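Local coordinates for protein diketoreductase (PDB 4E12) that reduces dicarbonyl compounds with NADH and probably also interconverts (3S)-3-hydroxyacyl-CoA and 3-oxoacyl-CoA in fatty acid beta-oxidation, at residues V7-T12 with Q18-T23; A29-D34 with A80-D85; L99-Y104 with V130-R135; K138-H143 with Q168-F173. One frame throughout, in Å; residues are numbered along the deposited sequence.

Contact 1 of 4, residues V7-T12 with Q18-T23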
loop_
_atom_site.group_PDB
_atom_site.type_symbol
_atom_site.label_atom_id
_atom_site.label_comp_id
_atom_site.label_asym_id
_atom_site.label_seq_id
_atom_site.Cartn_x
_atom_site.Cartn_y
_atom_site.Cartn_z
ATOM N N VAL A 7 5.950 22.865 -27.578
ATOM C CA VAL A 7 6.544 21.935 -26.659
ATOM C C VAL A 7 7.452 21.028 -27.437
ATOM O O VAL A 7 7.041 20.468 -28.455
ATOM C CB VAL A 7 5.461 21.111 -25.925
ATOM C CG1 VAL A 7 6.125 20.118 -24.975
ATOM C CG2 VAL A 7 4.538 22.048 -25.156
ATOM N N THR A 8 8.693 20.916 -26.973
ATOM C CA THR A 8 9.631 19.957 -27.530
ATOM C C THR A 8 9.909 18.873 -26.507
ATOM O O THR A 8 10.159 19.137 -25.325
ATOM C CB THR A 8 10.972 20.607 -27.983
ATOM O OG1 THR A 8 10.694 21.604 -28.980
ATOM C CG2 THR A 8 11.907 19.561 -28.579
ATOM N N VAL A 9 9.843 17.644 -26.978
ATOM C CA VAL A 9 10.123 16.495 -26.143
ATOM C C VAL A 9 11.429 15.885 -26.635
ATOM O O VAL A 9 11.567 15.631 -27.832
ATOM C CB VAL A 9 8.980 15.469 -26.240
ATOM C CG1 VAL A 9 9.333 14.247 -25.418
ATOM C CG2 VAL A 9 7.680 16.078 -25.714
ATOM N N LEU A 10 12.381 15.688 -25.724
ATOM C CA LEU A 10 13.691 15.141 -26.066
ATOM C C LEU A 10 13.682 13.653 -25.778
ATOM O O LEU A 10 13.589 13.227 -24.620
ATOM C CB LEU A 10 14.784 15.796 -25.229
ATOM C CG LEU A 10 14.789 17.318 -25.170
ATOM C CD1 LEU A 10 16.018 17.721 -24.381
ATOM C CD2 LEU A 10 14.811 17.917 -26.575
ATOM N N GLY A 11 13.766 12.854 -26.829
ATOM C CA GLY A 11 13.657 11.428 -26.646
ATOM C C GLY A 11 12.303 10.905 -27.083
ATOM O O GLY A 11 11.262 11.498 -26.787
ATOM N N THR A 12 12.310 9.787 -27.788
ATOM C CA THR A 12 11.092 9.281 -28.386
ATOM C C THR A 12 10.876 7.828 -28.043
ATOM O O THR A 12 10.255 7.089 -28.812
ATOM C CB THR A 12 11.113 9.449 -29.909
ATOM O OG1 THR A 12 12.248 8.759 -30.464
ATOM C CG2 THR A 12 11.185 10.928 -30.258
ATOM N N GLN A 18 4.873 8.770 -25.395
ATOM C CA GLN A 18 3.580 8.986 -24.727
ATOM C C GLN A 18 3.407 10.444 -24.319
ATOM O O GLN A 18 2.325 11.017 -24.461
ATOM C CB GLN A 18 3.449 8.112 -23.484
ATOM C CG GLN A 18 3.471 6.644 -23.788
ATOM C CD GLN A 18 3.274 5.773 -22.570
ATOM O OE1 GLN A 18 2.510 6.096 -21.657
ATOM N NE2 GLN A 18 3.972 4.658 -22.549
ATOM N N ILE A 19 4.468 11.044 -23.789
ATOM C CA ILE A 19 4.403 12.423 -23.338
ATOM C C ILE A 19 4.140 13.329 -24.532
ATOM O O ILE A 19 3.312 14.241 -24.469
ATOM C CB ILE A 19 5.726 12.850 -22.653
ATOM C CG1 ILE A 19 5.940 12.043 -21.366
ATOM C CG2 ILE A 19 5.725 14.354 -22.408
ATOM C CD1 ILE A 19 7.295 12.268 -20.694
ATOM N N ALA A 20 4.851 13.060 -25.619
ATOM C CA ALA A 20 4.716 13.841 -26.836
ATOM C C ALA A 20 3.318 13.693 -27.411
ATOM O O ALA A 20 2.697 14.688 -27.795
ATOM C CB ALA A 20 5.778 13.429 -27.845
ATOM N N PHE A 21 2.797 12.466 -27.426
ATOM C CA PHE A 21 1.501 12.221 -28.024
ATOM C C PHE A 21 0.379 12.809 -27.197
ATOM O O PHE A 21 -0.506 13.452 -27.747
ATOM C CB PHE A 21 1.234 10.735 -28.296
ATOM C CG PHE A 21 0.082 10.516 -29.232
ATOM C CD1 PHE A 21 0.296 10.464 -30.609
ATOM C CD2 PHE A 21 -1.221 10.375 -28.745
ATOM C CE1 PHE A 21 -0.780 10.273 -31.502
ATOM C CE2 PHE A 21 -2.297 10.185 -29.620
ATOM C CZ PHE A 21 -2.078 10.131 -30.999
ATOM N N GLN A 22 0.396 12.577 -25.889
ATOM C CA GLN A 22 -0.564 13.193 -24.982
ATOM C C GLN A 22 -0.586 14.714 -25.174
ATOM O O GLN A 22 -1.645 15.349 -25.202
ATOM C CB GLN A 22 -0.203 12.850 -23.524
ATOM C CG GLN A 22 -1.217 13.348 -22.476
ATOM C CD GLN A 22 -2.548 12.605 -22.489
ATOM O OE1 GLN A 22 -2.750 11.657 -23.253
ATOM N NE2 GLN A 22 -3.465 13.035 -21.633
ATOM N N THR A 23 0.593 15.305 -25.309
ATOM C CA THR A 23 0.701 16.754 -25.420
ATOM C C THR A 23 0.145 17.239 -26.764
ATOM O O THR A 23 -0.591 18.229 -26.821
ATOM C CB THR A 23 2.158 17.214 -25.178
ATOM O OG1 THR A 23 2.521 16.935 -23.821
ATOM C CG2 THR A 23 2.307 18.703 -25.415
#

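Contact 2 of 4, residues A29-D34 with A80-D85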
loop_
_atom_site.group_PDB
_atom_site.type_symbol
_atom_site.label_atom_id
_atom_site.label_comp_id
_atom_site.label_asym_id
_atom_site.label_seq_id
_atom_site.Cartn_x
_atom_site.Cartn_y
_atom_site.Cartn_z
ATOM N N ALA A 29 1.582 22.492 -29.885
ATOM C CA ALA A 29 2.449 22.285 -31.039
ATOM C C ALA A 29 3.691 21.551 -30.587
ATOM O O ALA A 29 4.553 22.125 -29.915
ATOM C CB ALA A 29 2.831 23.623 -31.660
ATOM N N VAL A 30 3.781 20.291 -30.973
ATOM C CA VAL A 30 4.794 19.387 -30.452
ATOM C C VAL A 30 5.865 19.108 -31.483
ATOM O O VAL A 30 5.569 18.813 -32.649
ATOM C CB VAL A 30 4.152 18.066 -29.993
ATOM C CG1 VAL A 30 5.195 17.026 -29.608
ATOM C CG2 VAL A 30 3.230 18.329 -28.812
ATOM N N THR A 31 7.109 19.207 -31.034
ATOM C CA THR A 31 8.243 18.717 -31.803
ATOM C C THR A 31 8.856 17.548 -31.031
ATOM O O THR A 31 9.163 17.675 -29.843
ATOM C CB THR A 31 9.321 19.802 -31.959
ATOM O OG1 THR A 31 8.763 20.937 -32.630
ATOM C CG2 THR A 31 10.497 19.271 -32.767
ATOM N N ALA A 32 9.012 16.407 -31.694
ATOM C CA ALA A 32 9.670 15.258 -31.084
ATOM C C ALA A 32 11.107 15.210 -31.569
ATOM O O ALA A 32 11.357 15.164 -32.776
ATOM C CB ALA A 32 8.943 13.973 -31.486
ATOM N N TYR A 33 12.051 15.207 -30.632
ATOM C CA TYR A 33 13.457 15.222 -30.982
ATOM C C TYR A 33 14.129 13.884 -30.671
ATOM O O TYR A 33 13.867 13.249 -29.640
ATOM C CB TYR A 33 14.199 16.360 -30.275
ATOM C CG TYR A 33 15.686 16.150 -30.360
ATOM C CD1 TYR A 33 16.400 16.557 -31.483
ATOM C CD2 TYR A 33 16.382 15.533 -29.321
ATOM C CE1 TYR A 33 17.771 16.354 -31.571
ATOM C CE2 TYR A 33 17.748 15.322 -29.400
ATOM C CZ TYR A 33 18.435 15.735 -30.523
ATOM O OH TYR A 33 19.787 15.530 -30.596
ATOM N N ASP A 34 14.985 13.444 -31.577
ATOM C CA ASP A 34 15.795 12.269 -31.302
ATOM C C ASP A 34 17.030 12.329 -32.197
ATOM O O ASP A 34 17.165 13.253 -33.008
ATOM C CB ASP A 34 14.995 10.987 -31.468
ATOM C CG ASP A 34 15.484 9.874 -30.545
ATOM O OD1 ASP A 34 16.693 9.799 -30.262
ATOM O OD2 ASP A 34 14.652 9.083 -30.073
ATOM N N ALA A 80 19.173 22.272 -32.011
ATOM C CA ALA A 80 19.024 23.716 -32.138
ATOM C C ALA A 80 17.703 24.074 -32.811
ATOM O O ALA A 80 16.976 24.951 -32.335
ATOM C CB ALA A 80 20.197 24.298 -32.932
ATOM N N GLN A 81 17.402 23.400 -33.920
ATOM C CA GLN A 81 16.159 23.622 -34.654
ATOM C C GLN A 81 14.960 23.109 -33.859
ATOM O O GLN A 81 13.884 23.710 -33.888
ATOM C CB GLN A 81 16.211 22.917 -36.016
ATOM C CG GLN A 81 17.268 23.489 -36.952
ATOM C CD GLN A 81 17.022 24.959 -37.261
ATOM O OE1 GLN A 81 15.882 25.372 -37.479
ATOM N NE2 GLN A 81 18.088 25.761 -37.261
ATOM N N ALA A 82 15.144 21.990 -33.155
ATOM C CA ALA A 82 14.059 21.384 -32.382
ATOM C C ALA A 82 13.540 22.296 -31.271
ATOM O O ALA A 82 12.362 22.231 -30.906
ATOM C CB ALA A 82 14.511 20.066 -31.790
ATOM N N VAL A 83 14.404 23.130 -30.712
ATOM C CA VAL A 83 13.995 23.927 -29.557
ATOM C C VAL A 83 14.008 25.434 -29.813
ATOM O O VAL A 83 13.936 26.218 -28.862
ATOM C CB VAL A 83 14.904 23.657 -28.347
ATOM C CG1 VAL A 83 14.889 22.178 -27.977
ATOM C CG2 VAL A 83 16.317 24.139 -28.634
ATOM N N LYS A 84 14.093 25.846 -31.074
ATOM C CA LYS A 84 14.323 27.252 -31.391
ATOM C C LYS A 84 13.235 28.188 -30.876
ATOM O O LYS A 84 13.524 29.333 -30.518
ATOM C CB LYS A 84 14.538 27.461 -32.893
ATOM C CG LYS A 84 13.354 27.097 -33.766
ATOM C CD LYS A 84 13.701 27.294 -35.243
ATOM C CE LYS A 84 12.557 26.888 -36.158
ATOM N NZ LYS A 84 12.925 27.009 -37.600
ATOM N N ASP A 85 11.994 27.721 -30.839
ATOM C CA ASP A 85 10.896 28.562 -30.385
ATOM C C ASP A 85 10.101 27.823 -29.306
ATOM O O ASP A 85 8.904 28.063 -29.130
ATOM C CB ASP A 85 9.974 28.916 -31.561
ATOM C CG ASP A 85 8.981 30.029 -31.221
ATOM O OD1 ASP A 85 9.243 30.806 -30.277
ATOM O OD2 ASP A 85 7.933 30.122 -31.892
#

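Contact 3 of 4, residues L99-Y104 with V130-R135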
loop_
_atom_site.group_PDB
_atom_site.type_symbol
_atom_site.label_atom_id
_atom_site.label_comp_id
_atom_site.label_asym_id
_atom_site.label_seq_id
_atom_site.Cartn_x
_atom_site.Cartn_y
_atom_site.Cartn_z
ATOM N N LEU A 99 24.773 11.558 -20.297
ATOM C CA LEU A 99 23.870 11.792 -21.411
ATOM C C LEU A 99 22.924 12.969 -21.132
ATOM O O LEU A 99 22.677 13.794 -22.015
ATOM C CB LEU A 99 23.127 10.491 -21.693
ATOM C CG LEU A 99 22.282 10.293 -22.944
ATOM C CD1 LEU A 99 21.882 8.827 -23.039
ATOM C CD2 LEU A 99 21.073 11.211 -22.943
ATOM N N LYS A 100 22.411 13.073 -19.908
ATOM C CA LYS A 100 21.594 14.226 -19.556
ATOM C C LYS A 100 22.485 15.457 -19.368
ATOM O O LYS A 100 22.074 16.583 -19.659
ATOM C CB LYS A 100 20.732 13.959 -18.303
ATOM C CG LYS A 100 19.771 12.764 -18.425
ATOM C CD LYS A 100 18.734 12.745 -17.291
ATOM C CE LYS A 100 17.909 11.461 -17.232
ATOM N NZ LYS A 100 17.164 11.133 -18.482
ATOM N N ARG A 101 23.709 15.238 -18.887
ATOM C CA ARG A 101 24.674 16.325 -18.725
ATOM C C ARG A 101 24.893 17.079 -20.036
ATOM O O ARG A 101 24.767 18.310 -20.093
ATOM C CB ARG A 101 26.023 15.801 -18.212
ATOM C CG ARG A 101 27.121 16.859 -18.264
ATOM C CD ARG A 101 28.529 16.297 -18.073
ATOM N NE ARG A 101 28.917 16.160 -16.673
ATOM C CZ ARG A 101 28.830 15.039 -15.967
ATOM N NH1 ARG A 101 28.363 13.931 -16.525
ATOM N NH2 ARG A 101 29.212 15.023 -14.698
ATOM N N ASP A 102 25.221 16.344 -21.091
ATOM C CA ASP A 102 25.558 16.993 -22.353
ATOM C C ASP A 102 24.327 17.581 -23.032
ATOM O O ASP A 102 24.397 18.658 -23.631
ATOM C CB ASP A 102 26.359 16.069 -23.279
ATOM C CG ASP A 102 25.628 14.799 -23.615
ATOM O OD1 ASP A 102 24.628 14.494 -22.939
ATOM O OD2 ASP A 102 26.060 14.101 -24.556
ATOM N N ILE A 103 23.196 16.889 -22.918
ATOM C CA ILE A 103 21.929 17.446 -23.379
ATOM C C ILE A 103 21.643 18.799 -22.738
ATOM O O ILE A 103 21.392 19.775 -23.448
ATOM C CB ILE A 103 20.747 16.482 -23.123
ATOM C CG1 ILE A 103 20.812 15.311 -24.095
ATOM C CG2 ILE A 103 19.419 17.207 -23.248
ATOM C CD1 ILE A 103 20.678 15.734 -25.545
ATOM N N TYR A 104 21.672 18.873 -21.407
ATOM C CA TYR A 104 21.332 20.130 -20.744
ATOM C C TYR A 104 22.317 21.247 -21.000
ATOM O O TYR A 104 21.931 22.417 -21.044
ATOM C CB TYR A 104 21.092 19.964 -19.243
ATOM C CG TYR A 104 19.779 19.280 -18.955
ATOM C CD1 TYR A 104 18.567 19.957 -19.142
ATOM C CD2 TYR A 104 19.740 17.969 -18.505
ATOM C CE1 TYR A 104 17.352 19.334 -18.886
ATOM C CE2 TYR A 104 18.523 17.333 -18.246
ATOM C CZ TYR A 104 17.336 18.029 -18.441
ATOM O OH TYR A 104 16.134 17.418 -18.187
ATOM N N VAL A 130 20.592 20.443 -12.285
ATOM C CA VAL A 130 20.275 21.861 -12.444
ATOM C C VAL A 130 21.455 22.702 -12.935
ATOM O O VAL A 130 21.281 23.614 -13.751
ATOM C CB VAL A 130 19.681 22.471 -11.163
ATOM C CG1 VAL A 130 20.617 22.261 -9.986
ATOM C CG2 VAL A 130 19.372 23.950 -11.364
ATOM N N GLY A 131 22.647 22.378 -12.446
ATOM C CA GLY A 131 23.827 23.148 -12.792
ATOM C C GLY A 131 24.120 23.245 -14.277
ATOM O O GLY A 131 24.669 24.248 -14.741
ATOM N N TYR A 132 23.752 22.211 -15.026
ATOM C CA TYR A 132 24.037 22.155 -16.452
ATOM C C TYR A 132 23.063 23.017 -17.245
ATOM O O TYR A 132 23.384 23.476 -18.344
ATOM C CB TYR A 132 23.919 20.721 -16.952
ATOM C CG TYR A 132 24.714 19.732 -16.148
ATOM C CD1 TYR A 132 26.018 20.015 -15.759
ATOM C CD2 TYR A 132 24.163 18.507 -15.777
ATOM C CE1 TYR A 132 26.761 19.100 -15.014
ATOM C CE2 TYR A 132 24.895 17.584 -15.032
ATOM C CZ TYR A 132 26.192 17.887 -14.655
ATOM O OH TYR A 132 26.921 16.982 -13.919
ATOM N N THR A 133 21.869 23.229 -16.711
ATOM C CA THR A 133 20.857 23.930 -17.484
ATOM C C THR A 133 21.271 25.359 -17.783
ATOM O O THR A 133 21.070 25.844 -18.898
ATOM C CB THR A 133 19.486 23.971 -16.786
ATOM O OG1 THR A 133 19.561 24.782 -15.609
ATOM C CG2 THR A 133 19.033 22.569 -16.422
ATOM N N GLY A 134 21.834 26.034 -16.788
ATOM C CA GLY A 134 22.147 27.440 -16.947
ATOM C C GLY A 134 20.935 28.309 -16.701
ATOM O O GLY A 134 20.981 29.531 -16.861
ATOM N N ARG A 135 19.828 27.665 -16.343
ATOM C CA ARG A 135 18.616 28.379 -15.980
ATOM C C ARG A 135 17.875 27.681 -14.840
ATOM O O ARG A 135 16.783 27.143 -15.028
ATOM C CB ARG A 135 17.715 28.596 -17.202
ATOM C CG ARG A 135 17.232 27.335 -17.907
ATOM C CD ARG A 135 16.431 27.696 -19.169
ATOM N NE ARG A 135 17.297 28.214 -20.230
ATOM C CZ ARG A 135 16.878 28.628 -21.423
ATOM N NH1 ARG A 135 15.592 28.594 -21.728
ATOM N NH2 ARG A 135 17.750 29.077 -22.319
#

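Contact 4 of 4, residues K138-H143 with Q168-F173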
loop_
_atom_site.group_PDB
_atom_site.type_symbol
_atom_site.label_atom_id
_atom_site.label_comp_id
_atom_site.label_asym_id
_atom_site.label_seq_id
_atom_site.Cartn_x
_atom_site.Cartn_y
_atom_site.Cartn_z
ATOM N N LYS A 138 14.212 28.058 -14.150
ATOM C CA LYS A 138 13.302 27.541 -15.162
ATOM C C LYS A 138 13.438 26.037 -15.350
ATOM O O LYS A 138 13.032 25.511 -16.389
ATOM C CB LYS A 138 13.540 28.249 -16.504
ATOM C CG LYS A 138 13.181 29.731 -16.520
ATOM C CD LYS A 138 13.468 30.329 -17.883
ATOM C CE LYS A 138 12.963 31.760 -17.999
ATOM N NZ LYS A 138 11.478 31.827 -17.945
ATOM N N PHE A 139 14.015 25.352 -14.364
ATOM C CA PHE A 139 14.226 23.914 -14.448
ATOM C C PHE A 139 13.490 23.212 -13.313
ATOM O O PHE A 139 13.547 23.639 -12.159
ATOM C CB PHE A 139 15.713 23.586 -14.375
ATOM C CG PHE A 139 16.014 22.129 -14.455
ATOM C CD1 PHE A 139 16.701 21.483 -13.432
ATOM C CD2 PHE A 139 15.608 21.390 -15.566
ATOM C CE1 PHE A 139 16.985 20.124 -13.504
ATOM C CE2 PHE A 139 15.885 20.031 -15.653
ATOM C CZ PHE A 139 16.578 19.390 -14.615
ATOM N N LEU A 140 12.774 22.148 -13.648
ATOM C CA LEU A 140 12.133 21.320 -12.641
ATOM C C LEU A 140 11.891 19.925 -13.180
ATOM O O LEU A 140 12.288 19.601 -14.303
ATOM C CB LEU A 140 10.830 21.962 -12.143
ATOM C CG LEU A 140 9.851 22.519 -13.182
ATOM C CD1 LEU A 140 9.409 21.442 -14.159
ATOM C CD2 LEU A 140 8.655 23.154 -12.491
ATOM N N ALA A 141 11.258 19.089 -12.373
ATOM C CA ALA A 141 10.902 17.762 -12.840
ATOM C C ALA A 141 9.415 17.724 -13.106
ATOM O O ALA A 141 8.636 18.299 -12.343
ATOM C CB ALA A 141 11.284 16.707 -11.814
ATOM N N LEU A 142 9.045 17.074 -14.207
ATOM C CA LEU A 142 7.666 16.757 -14.541
ATOM C C LEU A 142 7.660 15.274 -14.868
ATOM O O LEU A 142 8.108 14.859 -15.941
ATOM C CB LEU A 142 7.214 17.572 -15.759
ATOM C CG LEU A 142 5.731 17.448 -16.125
ATOM C CD1 LEU A 142 4.906 18.021 -14.970
ATOM C CD2 LEU A 142 5.439 18.191 -17.419
ATOM N N HIS A 143 7.149 14.483 -13.934
ATOM C CA HIS A 143 7.324 13.045 -13.946
ATOM C C HIS A 143 5.999 12.366 -14.224
ATOM O O HIS A 143 5.022 12.554 -13.495
ATOM C CB HIS A 143 7.890 12.594 -12.602
ATOM C CG HIS A 143 8.224 11.132 -12.538
ATOM N ND1 HIS A 143 7.593 10.266 -11.672
ATOM C CD2 HIS A 143 9.116 10.387 -13.235
ATOM C CE1 HIS A 143 8.082 9.048 -11.837
ATOM N NE2 HIS A 143 9.008 9.095 -12.779
ATOM N N GLN A 168 4.149 26.986 -11.281
ATOM C CA GLN A 168 2.714 27.044 -11.499
ATOM C C GLN A 168 2.349 26.920 -12.979
ATOM O O GLN A 168 1.317 26.335 -13.318
ATOM C CB GLN A 168 2.094 28.311 -10.899
ATOM C CG GLN A 168 0.586 28.363 -11.059
ATOM C CD GLN A 168 -0.151 27.325 -10.212
ATOM O OE1 GLN A 168 0.431 26.695 -9.323
ATOM N NE2 GLN A 168 -1.437 27.142 -10.492
ATOM N N GLN A 169 3.176 27.461 -13.868
ATOM C CA GLN A 169 2.901 27.314 -15.293
ATOM C C GLN A 169 2.972 25.839 -15.700
ATOM O O GLN A 169 2.140 25.376 -16.481
ATOM C CB GLN A 169 3.851 28.158 -16.151
ATOM C CG GLN A 169 3.790 29.642 -15.841
ATOM C CD GLN A 169 4.685 30.472 -16.739
ATOM O OE1 GLN A 169 5.249 29.969 -17.714
ATOM N NE2 GLN A 169 4.831 31.753 -16.407
ATOM N N VAL A 170 3.956 25.107 -15.177
ATOM C CA VAL A 170 4.045 23.676 -15.462
ATOM C C VAL A 170 2.834 22.941 -14.875
ATOM O O VAL A 170 2.279 22.035 -15.509
ATOM C CB VAL A 170 5.376 23.063 -14.938
ATOM C CG1 VAL A 170 5.366 21.551 -15.093
ATOM C CG2 VAL A 170 6.554 23.637 -15.719
ATOM N N VAL A 171 2.418 23.326 -13.670
ATOM C CA VAL A 171 1.221 22.740 -13.091
ATOM C C VAL A 171 0.036 22.969 -14.002
ATOM O O VAL A 171 -0.751 22.056 -14.238
ATOM C CB VAL A 171 0.899 23.276 -11.676
ATOM C CG1 VAL A 171 -0.474 22.789 -11.236
ATOM C CG2 VAL A 171 1.945 22.783 -10.688
ATOM N N GLU A 172 -0.099 24.178 -14.534
ATOM C CA GLU A 172 -1.230 24.456 -15.412
ATOM C C GLU A 172 -1.081 23.725 -16.743
ATOM O O GLU A 172 -2.065 23.261 -17.320
ATOM C CB GLU A 172 -1.421 25.972 -15.579
ATOM C CG GLU A 172 -1.877 26.634 -14.267
ATOM C CD GLU A 172 -1.883 28.145 -14.319
ATOM O OE1 GLU A 172 -1.397 28.705 -15.325
ATOM O OE2 GLU A 172 -2.364 28.768 -13.342
ATOM N N PHE A 173 0.154 23.604 -17.222
ATOM C CA PHE A 173 0.403 22.800 -18.411
ATOM C C PHE A 173 -0.017 21.359 -18.154
ATOM O O PHE A 173 -0.686 20.743 -18.987
ATOM C CB PHE A 173 1.884 22.807 -18.801
ATOM C CG PHE A 173 2.227 21.802 -19.855
ATOM C CD1 PHE A 173 1.942 22.051 -21.194
ATOM C CD2 PHE A 173 2.836 20.595 -19.508
ATOM C CE1 PHE A 173 2.261 21.105 -22.180
ATOM C CE2 PHE A 173 3.160 19.640 -20.478
ATOM C CZ PHE A 173 2.878 19.886 -21.815
#

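Contact 1 of 4, residues V7-T12 with Q18-T23
Val9 meets Ala20 because its first torsion (chi1 177°) leaves CG2 anti to the carbonyl carbon and beside the backbone N, and this branch reaches helix 18-23. It settles on Ala20, 3.9 Å from both its CA and its CB, so that the small residue lets the valine touch the helix backbone itself. The same CG2 also meets CG2 of Ile19, a looser apolar pair. One helical turn further on, Thr23 turns its methyl to the strand: chi1 of -66° sets CG2 anti to the backbone N and OG1 beside that N. The methyl meets Val7 tip to tip, with CG2 of Thr23 4.0 Å from CB of Val7.

The hydroxyl turns back to its own helix. OG1 of Thr23 donates to the carbonyl O of Ile19 at 2.9 Å, from a position tilted 27° out of the carbonyl plane. N of Thr23 reaches the same oxygen from the opposite face at 3.0 Å, so two donors grip one buried acceptor while the methyl, not the hydroxyl, faces Val7.

The strand and helix run antiparallel, their axes 8.8 Å apart at closest approach, as the first two elements of a Rossmann beta-alpha-beta unit. Gly11, in the turn between them, fits the start of a GxGxxG pattern, and Thr12 belongs to the NAD(+) site. Strand 29-33 completes the unit beside strand 6-10, with Val30 against Thr23, while Ile90 of strand 88-91 touches Val7 and Ile19, and Phe47 of helix 37-57 packs on Ala20.

Contact 2 of 4, residues A29-D34 with A80-D85
Ala82 presents its methyl to the Tyr33 and Thr31 side chains, which rise from the same face of a strand in the Rossmann-type NAD-binding domain. The strand is 29-33, second in the chain, and Ala82 is the last residue of the short helix 79-82. Tyr33 and Thr31, two residues apart, both point toward this helix end. CB of Ala82 lies 4.0 Å from CD1 of Tyr33 and equally near its CB, so the methyl sits at the root of the aromatic side chain and approaches the ring obliquely. With CG anti to the backbone N (chi1 165°), the tyrosine extends past the alanine, leaving its first carbons to make the contact.

Thr31 comes at the backbone instead. Its methyl CG2 is 4.2 Å from CB of Ala82 and lies close to the carbonyl, without a hydrogen bond between the segments. The Ala82 carbonyl has its hydrogen-bond partner on strand 6-10, the hydroxyl of Thr8. At the far end of the strand, Asp34 is a residue of the NAD(+) site and is hydrogen-bonded to Thr12. The closest approach of Thr31 to the helix end is CG2 to O of Ala82, at 4.0 Å.

Contact 3 of 4, residues L99-Y104 with V130-R135
Tyr132 lays one face of its ring on the aliphatic part of Arg101, and this overlap dominates the packing of segment 130-135 against helix 97-110. Taken in order, the segment begins with Val130, whose carbonyl receives two donors from Thr133: the backbone N at 3.0 Å and OG1 at 2.8 Å, the latter in the carbonyl plane.

Tyr132 follows. CG of Arg101 stands 3.8 Å from the ring centroid and only 9° off the ring normal, a CH-pi contact over the centre of the face. The arginine chain then bends at chi3 (-85°), which carries its guanidinium over the phenol end with the two planes 49° apart. There NH2 of Arg101 comes within 3.1 Å of OH of Tyr132, but the hydroxyl lies over a face of the guanidinium and the angle is too poor for a hydrogen bond. Nearer the backbone, CB of Tyr132 meets CB of Tyr104 at 3.7 Å.

Thr133 lies beside Tyr104, and its CG2 approaches CD1 of that ring obliquely at 3.8 Å. Its OG1 also accepts from N of Arg135, closing an ST turn as the chain leaves this weakly bonded helix through Gly134 with positive phi. Beyond the contact, Tyr104 is hydrogen-bonded through OH to Glu91, which shares Lys100 of the NAD(+) site with Glu95.

No hydrogen bond joins the two segments, so cohesion rests on carbon and pi surfaces. The poor order of Arg101 is consistent with a guanidinium lacking a strong partner here, its pair with Asp98 being long and weak, whereas Tyr104 is buried, packed at CB and hydrogen-bonded at OH.

Contact 4 of 4, residues K138-H143 with Q168-F173
Leu142 meets Val170 and Phe173 where helix 164-176 covers strand 139-144 of the Rossmann-type domain's mixed sheet. The two segments run nearly parallel, 22° apart with their axes 10.2 Å from each other at closest approach.

From CB, which points toward the helix, Leu142 extends with CG anti to the backbone N (chi1 -174°), and the two methyls at its tip do the touching. CD1 presses on CG1 of Val170 at 3.6 Å, the tightest approach across the segments. CD2 lies 4.1 Å from the same CG1 and reaches the edge of the Phe173 ring, near the ring plane. Leu142 thus slides past Val170 in the opposite direction, and crosses Phe173 at about a right angle.

The second branch of Val170 serves the other leucine. Leu140, two residues back on the same face of the strand, meets CG2 of Val170 tip to tip, CD1 and CD2 both at 3.9 Å. One valine therefore spreads its two methyls between two strand leucines, and the buried interface is wholly apolar.

The alternate residues Ala141 and His143 belong to the other face. His143, predicted to be important for catalytic activity, is hydrogen-bonded there to Ser122 and Glu155, so this helix packs behind the strand that bears it. Phe173 extends the apolar layer to Leu88 and Ile90 of strand 88-91, and meets Phe28 edge-to-face. At the rim of its ring, CE2 of Phe173 stands 4.1 Å from CD2 of Leu142.

In the fold
Contacts 1 and 4 are both buried, and each seats a helix on the same sheet through apolar packing, with no hydrogen bond across either; they meet where Phe173 of contact 4 packs on Val7 and Thr23 of contact 1. Contact 2 shares the beta-alpha-beta unit of contact 1, since strand 29-33 follows helix 14-25; it too is buried, but lies farther from the chain's centre and has a smaller interface. Contact 3 differs in kind: it joins two helices, is only partly buried, and uses an arginine chain over a tyrosine ring. Its inner side nonetheless touches contact 4, with Tyr104, Thr133 and Val130 against Phe139. Residues of the NAD(+) site lie in contacts 1, 2 and 3, and the histidine predicted to matter for activity in contact 4.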